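Local coordinates for protein DspB (PDB 1YHT) that hydrolyses terminal N-acetylhexosamine residues as a family 20 glycoside hydrolase and releases bacterial biofilms, probably by cutting their N-acetylglucosamine polymer, at residues I299-W307 with R315-A325; S175-F185 with L211-G219. All blocks are in the same frame, centred on the assembly; numbering follows the deposited sequence.

Contact 1 of 2, residues I299-W307 with R315-A325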
loop_
_atom_site.group_PDB
_atom_site.type_symbol
_atom_site.label_atom_id
_atom_site.label_comp_id
_atom_site.label_asym_id
_atom_site.label_seq_id
_atom_site.Cartn_x
_atom_site.Cartn_y
_atom_site.Cartn_z
ATOM N N ILE A 299 2.768 13.718 17.841
ATOM C CA ILE A 299 1.878 14.599 18.579
ATOM C C ILE A 299 2.457 16.023 18.679
ATOM O O ILE A 299 1.744 17.007 18.451
ATOM C CB ILE A 299 1.608 14.031 19.983
ATOM C CG1 ILE A 299 0.684 12.793 19.887
ATOM C CG2 ILE A 299 0.994 15.100 20.916
ATOM C CD1 ILE A 299 0.826 11.865 21.027
ATOM N N LYS A 300 3.740 16.111 19.010
ATOM C CA LYS A 300 4.415 17.407 19.229
ATOM C C LYS A 300 4.684 18.175 17.931
ATOM O O LYS A 300 4.450 19.386 17.862
ATOM C CB LYS A 300 5.734 17.126 19.932
ATOM C CG LYS A 300 6.575 18.334 20.333
ATOM C CD LYS A 300 6.414 18.681 21.784
ATOM C CE LYS A 300 7.703 19.305 22.335
ATOM N NZ LYS A 300 8.212 20.374 21.468
ATOM N N ASN A 301 5.113 17.436 16.909
ATOM C CA ASN A 301 5.784 17.994 15.727
ATOM C C ASN A 301 5.084 17.764 14.382
ATOM O O ASN A 301 5.397 18.452 13.417
ATOM C CB ASN A 301 7.234 17.456 15.622
ATOM C CG ASN A 301 8.057 17.723 16.880
ATOM O OD1 ASN A 301 8.565 16.793 17.532
ATOM N ND2 ASN A 301 8.184 18.966 17.233
ATOM N N TRP A 302 4.176 16.793 14.278
ATOM C CA TRP A 302 3.509 16.575 13.002
ATOM C C TRP A 302 2.140 17.232 12.939
ATOM O O TRP A 302 1.412 17.290 13.942
ATOM C CB TRP A 302 3.414 15.084 12.643
ATOM C CG TRP A 302 2.805 14.900 11.282
ATOM C CD1 TRP A 302 3.361 15.210 10.078
ATOM C CD2 TRP A 302 1.489 14.426 11.007
ATOM N NE1 TRP A 302 2.476 14.919 9.052
ATOM C CE2 TRP A 302 1.322 14.432 9.601
ATOM C CE3 TRP A 302 0.454 13.931 11.805
ATOM C CZ2 TRP A 302 0.157 13.994 8.994
ATOM C CZ3 TRP A 302 -0.718 13.532 11.191
ATOM C CH2 TRP A 302 -0.862 13.601 9.797
ATOM N N ASP A 303 1.791 17.763 11.773
ATOM C CA ASP A 303 0.399 18.090 11.477
ATOM C C ASP A 303 0.099 17.755 10.032
ATOM O O ASP A 303 1.017 17.513 9.214
ATOM C CB ASP A 303 0.021 19.560 11.791
ATOM C CG ASP A 303 0.701 20.561 10.901
ATOM O OD1 ASP A 303 0.250 20.746 9.750
ATOM O OD2 ASP A 303 1.653 21.222 11.397
ATOM N N LEU A 304 -1.186 17.741 9.711
ATOM C CA LEU A 304 -1.618 17.191 8.418
ATOM C C LEU A 304 -0.979 17.922 7.209
ATOM O O LEU A 304 -0.835 17.332 6.131
ATOM C CB LEU A 304 -3.142 17.202 8.327
ATOM C CG LEU A 304 -3.727 16.580 7.071
ATOM C CD1 LEU A 304 -3.303 15.057 6.969
ATOM C CD2 LEU A 304 -5.224 16.767 7.023
ATOM N N GLY A 305 -0.590 19.179 7.391
ATOM C CA GLY A 305 -0.036 19.984 6.312
ATOM C C GLY A 305 1.446 19.818 6.065
ATOM O O GLY A 305 2.005 20.348 5.082
ATOM N N VAL A 306 2.092 19.101 6.960
ATOM C CA VAL A 306 3.465 18.796 6.851
ATOM C C VAL A 306 3.535 17.538 6.022
ATOM O O VAL A 306 3.203 16.457 6.519
ATOM C CB VAL A 306 4.105 18.619 8.203
ATOM C CG1 VAL A 306 5.599 18.211 8.075
ATOM C CG2 VAL A 306 4.006 19.926 9.028
ATOM N N TRP A 307 3.976 17.694 4.759
ATOM C CA TRP A 307 3.979 16.579 3.773
ATOM C C TRP A 307 5.365 16.224 3.286
ATOM O O TRP A 307 5.582 15.095 2.875
ATOM C CB TRP A 307 3.123 16.911 2.560
ATOM C CG TRP A 307 3.643 18.079 1.805
ATOM C CD1 TRP A 307 3.405 19.394 2.072
ATOM C CD2 TRP A 307 4.511 18.052 0.665
ATOM N NE1 TRP A 307 4.070 20.184 1.169
ATOM C CE2 TRP A 307 4.754 19.389 0.291
ATOM C CE3 TRP A 307 5.112 17.032 -0.067
ATOM C CZ2 TRP A 307 5.579 19.730 -0.784
ATOM C CZ3 TRP A 307 5.931 17.371 -1.141
ATOM C CH2 TRP A 307 6.155 18.711 -1.487
ATOM N N ARG A 315 4.933 23.661 3.838
ATOM C CA ARG A 315 3.785 23.040 4.451
ATOM C C ARG A 315 2.503 23.655 3.942
ATOM O O ARG A 315 2.477 24.790 3.439
ATOM C CB ARG A 315 3.868 23.155 5.954
ATOM C CG ARG A 315 3.444 24.504 6.468
ATOM C CD ARG A 315 4.047 24.732 7.798
ATOM N NE ARG A 315 3.497 23.813 8.788
ATOM C CZ ARG A 315 3.933 23.714 10.038
ATOM N NH1 ARG A 315 4.916 24.490 10.488
ATOM N NH2 ARG A 315 3.369 22.836 10.847
ATOM N N VAL A 316 1.431 22.886 4.035
ATOM C CA VAL A 316 0.128 23.353 3.614
ATOM C C VAL A 316 -0.543 23.992 4.828
ATOM O O VAL A 316 -0.643 23.371 5.881
ATOM C CB VAL A 316 -0.718 22.217 3.013
ATOM C CG1 VAL A 316 -2.118 22.700 2.691
ATOM C CG2 VAL A 316 -0.039 21.689 1.748
ATOM N N GLN A 317 -0.966 25.248 4.686
ATOM C CA GLN A 317 -1.648 25.963 5.773
ATOM C C GLN A 317 -3.149 25.708 5.692
ATOM O O GLN A 317 -3.818 25.564 6.703
ATOM C CB GLN A 317 -1.374 27.466 5.693
ATOM C CG GLN A 317 -0.785 28.044 6.981
ATOM C CD GLN A 317 0.723 27.898 7.019
ATOM O OE1 GLN A 317 1.433 28.476 6.187
ATOM N NE2 GLN A 317 1.225 27.141 7.996
ATOM N N ASN A 318 -3.658 25.668 4.467
ATOM C CA ASN A 318 -5.040 25.260 4.183
ATOM C C ASN A 318 -5.251 23.734 4.191
ATOM O O ASN A 318 -5.540 23.128 3.143
ATOM C CB ASN A 318 -5.516 25.871 2.839
ATOM C CG ASN A 318 -4.401 25.880 1.735
ATOM O OD1 ASN A 318 -4.173 24.878 1.026
ATOM N ND2 ASN A 318 -3.720 27.018 1.601
ATOM N N THR A 319 -5.172 23.110 5.366
ATOM C CA THR A 319 -5.271 21.625 5.421
ATOM C C THR A 319 -6.663 21.042 5.066
ATOM O O THR A 319 -6.753 19.852 4.801
ATOM C CB THR A 319 -4.773 21.020 6.764
ATOM O OG1 THR A 319 -5.631 21.430 7.835
ATOM C CG2 THR A 319 -3.323 21.417 7.040
ATOM N N HIS A 320 -7.722 21.861 5.039
ATOM C CA HIS A 320 -9.053 21.404 4.559
ATOM C C HIS A 320 -9.018 20.692 3.197
ATOM O O HIS A 320 -9.899 19.870 2.895
ATOM C CB HIS A 320 -10.041 22.565 4.412
ATOM C CG HIS A 320 -10.631 23.033 5.707
ATOM N ND1 HIS A 320 -11.635 23.980 5.766
ATOM C CD2 HIS A 320 -10.372 22.678 6.992
ATOM C CE1 HIS A 320 -11.970 24.185 7.030
ATOM N NE2 HIS A 320 -11.202 23.423 7.795
ATOM N N GLU A 321 -8.031 21.049 2.384
ATOM C CA GLU A 321 -7.855 20.451 1.044
ATOM C C GLU A 321 -7.211 19.060 1.026
ATOM O O GLU A 321 -7.232 18.390 -0.020
ATOM C CB GLU A 321 -6.992 21.376 0.177
ATOM C CG GLU A 321 -7.635 22.728 -0.067
ATOM C CD GLU A 321 -6.903 23.549 -1.126
ATOM O OE1 GLU A 321 -5.674 23.395 -1.277
ATOM O OE2 GLU A 321 -7.566 24.368 -1.793
ATOM N N ILE A 322 -6.554 18.690 2.121
ATOM C CA ILE A 322 -5.874 17.414 2.221
ATOM C C ILE A 322 -6.916 16.397 2.699
ATOM O O ILE A 322 -7.600 16.570 3.706
ATOM C CB ILE A 322 -4.600 17.463 3.129
ATOM C CG1 ILE A 322 -3.522 18.349 2.499
ATOM C CG2 ILE A 322 -4.064 16.040 3.355
ATOM C CD1 ILE A 322 -2.401 18.754 3.482
ATOM N N ALA A 323 -7.066 15.332 1.940
ATOM C CA ALA A 323 -8.196 14.424 2.113
ATOM C C ALA A 323 -8.039 13.541 3.385
ATOM O O ALA A 323 -9.005 13.087 3.939
ATOM C CB ALA A 323 -8.345 13.586 0.846
ATOM N N GLY A 324 -6.823 13.394 3.885
ATOM C CA GLY A 324 -6.547 12.460 4.991
ATOM C C GLY A 324 -5.084 12.076 5.092
ATOM O O GLY A 324 -4.213 12.786 4.558
ATOM N N ALA A 325 -4.828 10.943 5.769
ATOM C CA ALA A 325 -3.472 10.508 6.144
ATOM C C ALA A 325 -3.511 9.113 6.661
ATOM O O ALA A 325 -4.566 8.626 7.083
ATOM C CB ALA A 325 -2.881 11.428 7.223
#

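Contact 2 of 2, residues S175-F185 with L211-G219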
loop_
_atom_site.group_PDB
_atom_site.type_symbol
_atom_site.label_atom_id
_atom_site.label_comp_id
_atom_site.label_asym_id
_atom_site.label_seq_id
_atom_site.Cartn_x
_atom_site.Cartn_y
_atom_site.Cartn_z
ATOM N N SER A 175 -15.007 -2.605 0.486
ATOM C CA SER A 175 -14.006 -1.801 -0.194
ATOM C C SER A 175 -14.686 -0.861 -1.167
ATOM O O SER A 175 -15.483 -1.303 -1.992
ATOM C CB SER A 175 -13.010 -2.727 -0.931
ATOM O OG SER A 175 -12.105 -1.944 -1.702
ATOM N N GLN A 176 -14.404 0.435 -1.045
ATOM C CA GLN A 176 -14.810 1.425 -2.054
ATOM C C GLN A 176 -13.667 2.005 -2.886
ATOM O O GLN A 176 -13.910 2.760 -3.867
ATOM C CB GLN A 176 -15.602 2.545 -1.372
ATOM C CG GLN A 176 -16.955 2.030 -0.867
ATOM C CD GLN A 176 -16.857 1.298 0.444
ATOM O OE1 GLN A 176 -16.291 1.810 1.406
ATOM N NE2 GLN A 176 -17.376 0.093 0.488
ATOM N N HIS A 177 -12.435 1.597 -2.523
ATOM C CA HIS A 177 -11.243 2.051 -3.198
ATOM C C HIS A 177 -10.347 0.851 -3.391
ATOM O O HIS A 177 -10.255 0.006 -2.489
ATOM C CB HIS A 177 -10.474 3.065 -2.346
ATOM C CG HIS A 177 -11.262 4.291 -2.000
ATOM N ND1 HIS A 177 -12.197 4.305 -0.988
ATOM C CD2 HIS A 177 -11.260 5.532 -2.531
ATOM C CE1 HIS A 177 -12.745 5.509 -0.916
ATOM N NE2 HIS A 177 -12.203 6.274 -1.852
ATOM N N PHE A 178 -9.605 0.849 -4.485
ATOM C CA PHE A 178 -8.613 -0.198 -4.753
ATOM C C PHE A 178 -7.309 0.508 -5.056
ATOM O O PHE A 178 -7.266 1.410 -5.891
ATOM C CB PHE A 178 -9.124 -1.032 -5.946
ATOM C CG PHE A 178 -8.303 -2.237 -6.284
ATOM C CD1 PHE A 178 -8.837 -3.522 -6.143
ATOM C CD2 PHE A 178 -7.073 -2.104 -6.826
ATOM C CE1 PHE A 178 -8.110 -4.657 -6.506
ATOM C CE2 PHE A 178 -6.315 -3.238 -7.205
ATOM C CZ PHE A 178 -6.846 -4.522 -7.024
ATOM N N HIS A 179 -6.230 0.062 -4.394
ATOM C CA HIS A 179 -4.948 0.708 -4.526
ATOM C C HIS A 179 -4.127 -0.056 -5.570
ATOM O O HIS A 179 -3.846 -1.245 -5.401
ATOM C CB HIS A 179 -4.274 0.800 -3.163
ATOM C CG HIS A 179 -3.175 1.822 -3.079
ATOM N ND1 HIS A 179 -2.053 1.778 -3.892
ATOM C CD2 HIS A 179 -3.031 2.912 -2.295
ATOM C CE1 HIS A 179 -1.262 2.792 -3.586
ATOM N NE2 HIS A 179 -1.809 3.472 -2.594
ATOM N N ILE A 180 -3.765 0.654 -6.644
ATOM C CA ILE A 180 -3.012 0.089 -7.747
ATOM C C ILE A 180 -1.475 0.199 -7.641
ATOM O O ILE A 180 -0.722 -0.175 -8.587
ATOM C CB ILE A 180 -3.501 0.646 -9.140
ATOM C CG1 ILE A 180 -3.165 2.128 -9.297
ATOM C CG2 ILE A 180 -5.005 0.318 -9.325
ATOM C CD1 ILE A 180 -3.379 2.695 -10.646
ATOM N N GLY A 181 -1.002 0.609 -6.484
ATOM C CA GLY A 181 0.405 0.707 -6.237
ATOM C C GLY A 181 1.018 1.862 -6.984
ATOM O O GLY A 181 0.567 3.025 -6.807
ATOM N N GLY A 182 2.034 1.541 -7.809
ATOM C CA GLY A 182 2.716 2.544 -8.616
ATOM C C GLY A 182 3.920 3.218 -7.941
ATOM O O GLY A 182 4.287 4.348 -8.298
ATOM N N ASP A 183 4.528 2.520 -6.983
ATOM C CA ASP A 183 5.749 2.994 -6.340
ATOM C C ASP A 183 7.002 2.332 -6.857
ATOM O O ASP A 183 7.003 1.144 -7.214
ATOM C CB ASP A 183 5.694 2.829 -4.817
ATOM C CG ASP A 183 5.545 1.356 -4.386
ATOM O OD1 ASP A 183 4.841 0.599 -5.086
ATOM O OD2 ASP A 183 6.131 0.961 -3.346
ATOM N N GLU A 184 8.056 3.156 -6.907
ATOM C CA GLU A 184 9.430 2.741 -7.143
ATOM C C GLU A 184 9.591 1.881 -8.374
ATOM O O GLU A 184 10.226 0.850 -8.305
ATOM C CB GLU A 184 9.995 1.994 -5.906
ATOM C CG GLU A 184 9.923 2.756 -4.601
ATOM C CD GLU A 184 10.601 2.035 -3.438
ATOM O OE1 GLU A 184 10.356 0.813 -3.275
ATOM O OE2 GLU A 184 11.389 2.702 -2.698
ATOM N N PHE A 185 9.066 2.320 -9.506
ATOM C CA PHE A 185 9.110 1.549 -10.732
ATOM C C PHE A 185 9.966 2.335 -11.733
ATOM O O PHE A 185 10.126 3.576 -11.607
ATOM C CB PHE A 185 7.695 1.306 -11.294
ATOM C CG PHE A 185 7.011 2.571 -11.755
ATOM C CD1 PHE A 185 7.178 3.020 -13.048
ATOM C CD2 PHE A 185 6.280 3.357 -10.879
ATOM C CE1 PHE A 185 6.625 4.185 -13.459
ATOM C CE2 PHE A 185 5.748 4.552 -11.298
ATOM C CZ PHE A 185 5.902 4.946 -12.596
ATOM N N LEU A 211 -15.517 1.040 -8.277
ATOM C CA LEU A 211 -14.446 1.364 -7.363
ATOM C C LEU A 211 -13.614 2.591 -7.794
ATOM O O LEU A 211 -13.258 2.751 -8.958
ATOM C CB LEU A 211 -13.505 0.167 -7.172
ATOM C CG LEU A 211 -14.140 -1.059 -6.532
ATOM C CD1 LEU A 211 -13.307 -2.287 -6.758
ATOM C CD2 LEU A 211 -14.345 -0.810 -5.027
ATOM N N LYS A 212 -13.261 3.394 -6.803
ATOM C CA LYS A 212 -12.270 4.438 -6.940
ATOM C C LYS A 212 -10.865 3.863 -6.828
ATOM O O LYS A 212 -10.650 2.781 -6.278
ATOM C CB LYS A 212 -12.490 5.516 -5.892
ATOM C CG LYS A 212 -13.785 6.257 -6.095
ATOM C CD LYS A 212 -14.157 6.896 -4.779
ATOM C CE LYS A 212 -15.337 7.752 -4.852
ATOM N NZ LYS A 212 -15.707 8.186 -3.476
ATOM N N THR A 213 -9.920 4.593 -7.397
ATOM C CA THR A 213 -8.525 4.197 -7.477
ATOM C C THR A 213 -7.672 5.016 -6.498
ATOM O O THR A 213 -7.793 6.241 -6.403
ATOM C CB THR A 213 -8.014 4.433 -8.953
ATOM O OG1 THR A 213 -8.867 3.753 -9.886
ATOM C CG2 THR A 213 -6.571 4.018 -9.136
ATOM N N ARG A 214 -6.818 4.312 -5.775
ATOM C CA ARG A 214 -5.733 4.908 -5.015
ATOM C C ARG A 214 -4.401 4.517 -5.666
ATOM O O ARG A 214 -4.238 3.428 -6.253
ATOM C CB ARG A 214 -5.800 4.512 -3.528
ATOM C CG ARG A 214 -6.976 5.119 -2.806
ATOM C CD ARG A 214 -6.614 6.330 -1.916
ATOM N NE ARG A 214 -7.825 7.016 -1.465
ATOM C CZ ARG A 214 -8.473 6.808 -0.314
ATOM N NH1 ARG A 214 -7.995 5.979 0.615
ATOM N NH2 ARG A 214 -9.626 7.450 -0.083
ATOM N N MET A 215 -3.447 5.440 -5.577
ATOM C CA MET A 215 -2.143 5.260 -6.188
ATOM C C MET A 215 -1.038 6.040 -5.486
ATOM O O MET A 215 -1.267 7.154 -5.063
ATOM C CB MET A 215 -2.239 5.728 -7.654
ATOM C CG MET A 215 -1.087 5.318 -8.449
ATOM S SD MET A 215 -1.287 5.881 -10.188
ATOM C CE MET A 215 -0.869 7.574 -9.953
ATOM N N TRP A 216 0.172 5.450 -5.397
ATOM C CA TRP A 216 1.349 6.103 -4.842
ATOM C C TRP A 216 1.742 7.291 -5.763
ATOM O O TRP A 216 1.428 7.274 -6.960
ATOM C CB TRP A 216 2.525 5.105 -4.683
ATOM C CG TRP A 216 2.304 3.980 -3.704
ATOM C CD1 TRP A 216 2.254 2.649 -3.979
ATOM C CD2 TRP A 216 2.108 4.101 -2.288
ATOM N NE1 TRP A 216 2.051 1.928 -2.818
ATOM C CE2 TRP A 216 1.954 2.794 -1.772
ATOM C CE3 TRP A 216 2.128 5.184 -1.397
ATOM C CZ2 TRP A 216 1.776 2.537 -0.411
ATOM C CZ3 TRP A 216 1.967 4.948 -0.074
ATOM C CH2 TRP A 216 1.776 3.611 0.427
ATOM N N ASN A 217 2.396 8.322 -5.220
ATOM C CA ASN A 217 2.698 9.528 -6.054
ATOM C C ASN A 217 3.879 9.444 -7.019
ATOM O O ASN A 217 4.108 10.367 -7.757
ATOM C CB ASN A 217 2.892 10.769 -5.184
ATOM C CG ASN A 217 4.102 10.675 -4.315
ATOM O OD1 ASN A 217 4.104 9.951 -3.329
ATOM N ND2 ASN A 217 5.168 11.393 -4.685
ATOM N N ASP A 218 4.619 8.342 -7.009
ATOM C CA ASP A 218 5.943 8.293 -7.592
ATOM C C ASP A 218 5.966 8.671 -9.096
ATOM O O ASP A 218 6.928 9.293 -9.565
ATOM C CB ASP A 218 6.582 6.913 -7.465
ATOM C CG ASP A 218 6.629 6.391 -6.062
ATOM O OD1 ASP A 218 7.668 5.826 -5.694
ATOM O OD2 ASP A 218 5.608 6.518 -5.342
ATOM N N GLY A 219 4.920 8.267 -9.817
ATOM C CA GLY A 219 4.857 8.458 -11.256
ATOM C C GLY A 219 4.240 9.744 -11.696
ATOM O O GLY A 219 4.036 9.947 -12.869
HETATM O O HOH W 1 -13.059 8.858 -2.310
HETATM O O HOH W 2 2.802 6.545 -9.246
#

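Contact 1 of 2, residues I299-W307 with R315-A325
L304 pushes its side chain into the bend made by T319, I322 and A325, and its atoms can be followed outward. CB leads to CG, which lies 3.8 Å from I322 CG2, the two side chains sliding past each other in opposite directions. CG lies anti to the backbone N (chi1 -176°), which carries the fork toward I322; there CD2 lies beside I322 CB and CG2, while CD1 also touches CG2 and goes on to A325 CB at 3.7 Å and to the carbonyl O of G324. A325 CB also receives W302 CH2 at 3.9 Å. L304 sits within a type I turn from D303 to V306, and D303 OD1 accepts from G305 N, an Asx turn. In the family's TIM barrel this tight turn follows helix 287-301 and packs against the lead-in to strand 324-329; T357 of helix 339-358 touches L304 and A325 as well. G305 lies against segment 315-325: its O takes a nearly straight bond from V316 N (2.8 Å, 170°), and T319 CG2 stands 3.5 Å from G305 N. The other carboxylate oxygen of D303, OD2, forms a salt bridge with R315 NH2 whose modelled length is doubtfully short; carboxylate and guanidinium are nearly coplanar, 4° apart. V306 CG2 touches the same NH2 obliquely. W307 CD1 approaches V316 CG2 at 4.2 Å, while its NE1 donates to N314 O.

Contact 2 of 2, residues S175-F185 with L211-G219
H177, F178 and H179 pair in parallel with K212, T213 and R214: K212 N donates to Q176 O, F178 N to K212 O (2.8 Å), R214 N to F178 O, I180 N to R214 O. The pairing then slips by a residue, W216 N reaching G181 O at 2.8 Å. R214 NH2 lies over a face of the H177 ring, 3.3 Å from NE2 but without a hydrogen bond; water 1 bonds that NE2 and accepts from K212 NZ, E110 holds H177 ND1, and E233 forms a salt bridge with R214 NE. These neighbouring TIM-barrel strands are joined through helix 192-208 as a beta-alpha-beta unit. H179 CG, anti to the backbone N (chi1 -161°), brings one ring face against R214 O and an edge to the W216 face, 4.4 Å from ring centroid to five-membered-ring centroid; ND1 accepts from G181 N, NE2 bonds T235, and W216 NE1 bonds E114. Near the C-terminal end of strand 212-216, water 2 donates to G182 O and W216 O and accepts from G219 N. In GGDEF, probably carrying the family's catalytic Asp-Glu pair, E184 N donates to D218 OD1 (3.0 Å) from above the carboxylate plane. W237 takes D218 OD2, and H120 bonds E184 OE1.

From the N terminus, strands 18-24, 49-53 and 110-117 come first. Contact 2 then brings 211-219 beside 175-185, closing a loop that carries helix 192-208. After it the chain runs through strands 233-236 and 269-271 to helix 287-301, after which contact 1 begins; only seven residues separate its two segments. The two loops follow in series, neither nesting nor crossing. Contact 2 joins adjacent strands close to the centre of the folded chain (about 8 Å between centres); contact 1 lies towards the periphery and ties the turn that follows helix 287-301 to the approach and start of strand 324-329, which pairs with 18-24. Their centres are 21 Å apart and they do not touch, but both reach the same parallel sheet.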